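Local atomic coordinates of uncharacterised protein (Vibrio cholerae, PDB entry 5KKO), a protein that is of unknown function but folds into an N-terminal strand followed by two helices and assembles with further copies of itself. Residues Phe7-Asp10 with Glu11-Asn15. Numbering follows the deposited sequence.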
ATOM      1  N   PHE C   7      -6.924   6.675   3.271  1.00 20.85           N
ATOM      2  CA  PHE C   7      -7.788   7.419   4.163  1.00 19.65           C
ATOM      3  C   PHE C   7      -7.440   8.886   3.993  1.00 19.77           C
ATOM      4  O   PHE C   7      -6.279   9.212   3.686  1.00 24.05           O
ATOM      5  CB  PHE C   7      -7.554   6.953   5.601  1.00 18.60           C
ATOM      6  CG  PHE C   7      -8.052   5.582   5.845  1.00 18.90           C
ATOM      7  CD1 PHE C   7      -7.264   4.521   5.592  1.00 19.83           C
ATOM      8  CD2 PHE C   7      -9.322   5.364   6.309  1.00 18.67           C
ATOM      9  CE1 PHE C   7      -7.693   3.229   5.755  1.00 27.79           C
ATOM     10  CE2 PHE C   7      -9.761   4.055   6.506  1.00 21.45           C
ATOM     11  CZ  PHE C   7      -8.926   2.985   6.220  1.00 25.44           C
ATOM     12  N   GLN C   8      -8.403   9.749   4.143  1.00 19.61           N
ATOM     13  CA  GLN C   8      -8.142  11.165   4.054  1.00 20.05           C
ATOM     14  C   GLN C   8      -8.196  11.765   5.459  1.00 22.80           C
ATOM     15  O   GLN C   8      -9.008  11.422   6.209  1.00 34.46           O
ATOM     16  CB  GLN C   8      -9.127  11.885   3.145  1.00 31.44           C
ATOM     17  CG  GLN C   8      -9.022  11.477   1.682  1.00 40.38           C
ATOM     18  CD  GLN C   8      -8.973  12.631   0.685  1.00 56.20           C
ATOM     19  OE1 GLN C   8      -8.101  12.671  -0.179  1.00 63.69           O
ATOM     20  NE2 GLN C   8      -9.928  13.565   0.782  1.00 61.56           N
ATOM     21  N   ILE C   9      -7.274  12.646   5.784  1.00 18.34           N
ATOM     22  CA  ILE C   9      -7.282  13.335   7.082  1.00 23.91           C
ATOM     23  C   ILE C   9      -7.265  14.846   6.851  1.00 17.84           C
ATOM     24  O   ILE C   9      -6.426  15.355   6.099  1.00 19.31           O
ATOM     25  CB  ILE C   9      -6.112  12.881   7.971  1.00 29.82           C
ATOM     26  CG1 ILE C   9      -6.129  13.660   9.281  1.00 28.75           C
ATOM     27  CG2 ILE C   9      -4.809  13.053   7.316  1.00 29.76           C
ATOM     28  CD1 ILE C   9      -4.976  13.358  10.079  1.00 34.26           C
ATOM     29  N   ASP C  10      -8.204  15.551   7.478  1.00 17.34           N
ATOM     30  CA  ASP C  10      -8.214  16.994   7.329  1.00 18.37           C
ATOM     31  C   ASP C  10      -7.004  17.608   8.024  1.00 18.22           C
ATOM     32  O   ASP C  10      -6.437  17.059   8.974  1.00 16.44           O
ATOM     33  CB  ASP C  10      -9.495  17.595   7.918  1.00 21.97           C
ATOM     34  CG  ASP C  10      -9.635  17.232   9.379  1.00 32.44           C
ATOM     35  OD1 ASP C  10      -9.926  16.045   9.676  1.00 36.87           O
ATOM     36  OD2 ASP C  10      -9.382  18.105  10.200  1.00 37.24           O
ATOM     37  N   GLU C  11      -6.637  18.793   7.556  1.00 18.43           N
ATOM     38  CA  GLU C  11      -5.460  19.480   8.084  1.00 16.78           C
ATOM     39  C   GLU C  11      -5.622  19.810   9.559  1.00 15.59           C
ATOM     40  O   GLU C  11      -4.660  19.674  10.334  1.00 15.32           O
ATOM     41  CB  GLU C  11      -5.187  20.737   7.240  1.00 23.39           C
ATOM     42  CG  GLU C  11      -3.960  21.492   7.705  1.00 25.98           C
ATOM     43  CD  GLU C  11      -3.548  22.523   6.688  1.00 42.27           C
ATOM     44  OE1 GLU C  11      -2.369  22.501   6.268  1.00 45.88           O
ATOM     45  OE2 GLU C  11      -4.417  23.335   6.294  1.00 49.51           O
ATOM     46  N   LEU C  12      -6.828  20.181   9.995  1.00 16.69           N
ATOM     47  CA  LEU C  12      -6.976  20.480  11.419  1.00 16.44           C
ATOM     48  C   LEU C  12      -6.667  19.263  12.288  1.00 16.06           C
ATOM     49  O   LEU C  12      -6.012  19.381  13.345  1.00 15.56           O
ATOM     50  CB  LEU C  12      -8.396  21.009  11.719  1.00 34.25           C
ATOM     51  CG  LEU C  12      -8.529  22.536  11.864  1.00 49.49           C
ATOM     52  CD1 LEU C  12      -8.038  22.998  13.245  1.00 49.44           C
ATOM     53  CD2 LEU C  12      -7.802  23.289  10.746  1.00 55.10           C
ATOM     54  N   THR C  13      -7.162  18.094  11.893  1.00 14.73           N
ATOM     55  CA  THR C  13      -6.906  16.888  12.661  1.00 13.66           C
ATOM     56  C   THR C  13      -5.435  16.488  12.599  1.00 13.50           C
ATOM     57  O   THR C  13      -4.857  16.085  13.612  1.00 13.45           O
ATOM     58  CB  THR C  13      -7.770  15.744  12.149  1.00 16.80           C
ATOM     59  OG1 THR C  13      -9.162  16.113  12.273  1.00 21.47           O
ATOM     60  CG2 THR C  13      -7.414  14.395  12.869  1.00 20.24           C
ATOM     61  N   LEU C  14      -4.815  16.588  11.411  1.00 13.14           N
ATOM     62  CA  LEU C  14      -3.396  16.263  11.343  1.00 12.49           C
ATOM     63  C   LEU C  14      -2.570  17.173  12.251  1.00 10.80           C
ATOM     64  O   LEU C  14      -1.684  16.698  12.989  1.00 10.99           O
ATOM     65  CB  LEU C  14      -2.938  16.345   9.881  1.00 13.43           C
ATOM     66  CG  LEU C  14      -1.476  16.180   9.617  1.00 15.00           C
ATOM     67  CD1 LEU C  14      -1.147  14.818  10.065  1.00 19.48           C
ATOM     68  CD2 LEU C  14      -1.202  16.350   8.084  1.00 19.59           C
ATOM     69  N   ASN C  15      -2.848  18.482  12.196  1.00 12.05           N
ATOM     70  CA  ASN C  15      -2.098  19.416  13.034  1.00 11.28           C
ATOM     71  C   ASN C  15      -2.391  19.188  14.501  1.00 11.25           C
ATOM     72  O   ASN C  15      -1.490  19.330  15.343  1.00 11.65           O
ATOM     73  CB  ASN C  15      -2.438  20.855  12.597  1.00 11.51           C
ATOM     74  CG  ASN C  15      -1.673  21.250  11.347  1.00 16.49           C
ATOM     75  OD1 ASN C  15      -0.664  20.595  11.008  1.00 16.80           O
ATOM     76  ND2 ASN C  15      -2.148  22.266  10.645  1.00 16.95           N
TER
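D10 and T13 meet at the junction where strand 2-10 turns into helix 11-20, the two short segments lying at 81° to each other. D10 is the N-cap residue, and its side chain folds forward over the first turn. From CB, CG lies between the backbone N and the carbonyl carbon (chi1 58°), a rotation that brings both carboxylate oxygens to T13. OD1 accepts a hydrogen bond from T13 OG1 at 2.7 Å through its syn lone pair. OD2 takes the amide N-H of T13 at 2.8 Å, the capping bond proper; the donor approaches from above the carboxylate plane, and OD2 also rests 3.4 Å from L12 CB. The backbone also takes part: the carbonyl O of D10 receives the N-H of L14 at 3.0 Å in a nearly straight bond (168°), the first i to i+4 link of the helix. I9 supplies the apolar side: its extended chain carries CD1 to 3.6 Å from L14 CB. The same methyl comes to 3.5 Å from L14 N, meeting backbone as well as side chain, and it lies 3.8 Å from T13 CG2. I42 of helix 28-43 covers I9 as well, and residues 7-10 pair antiparallel with a strand of a second subunit, whose own I9 packs on I9. Two bonds from one residue grip the carboxylate, which should restrict its rotation about the CB-CG bond, and its negative charge probably interacts favourably with the positive end of the helix dipole.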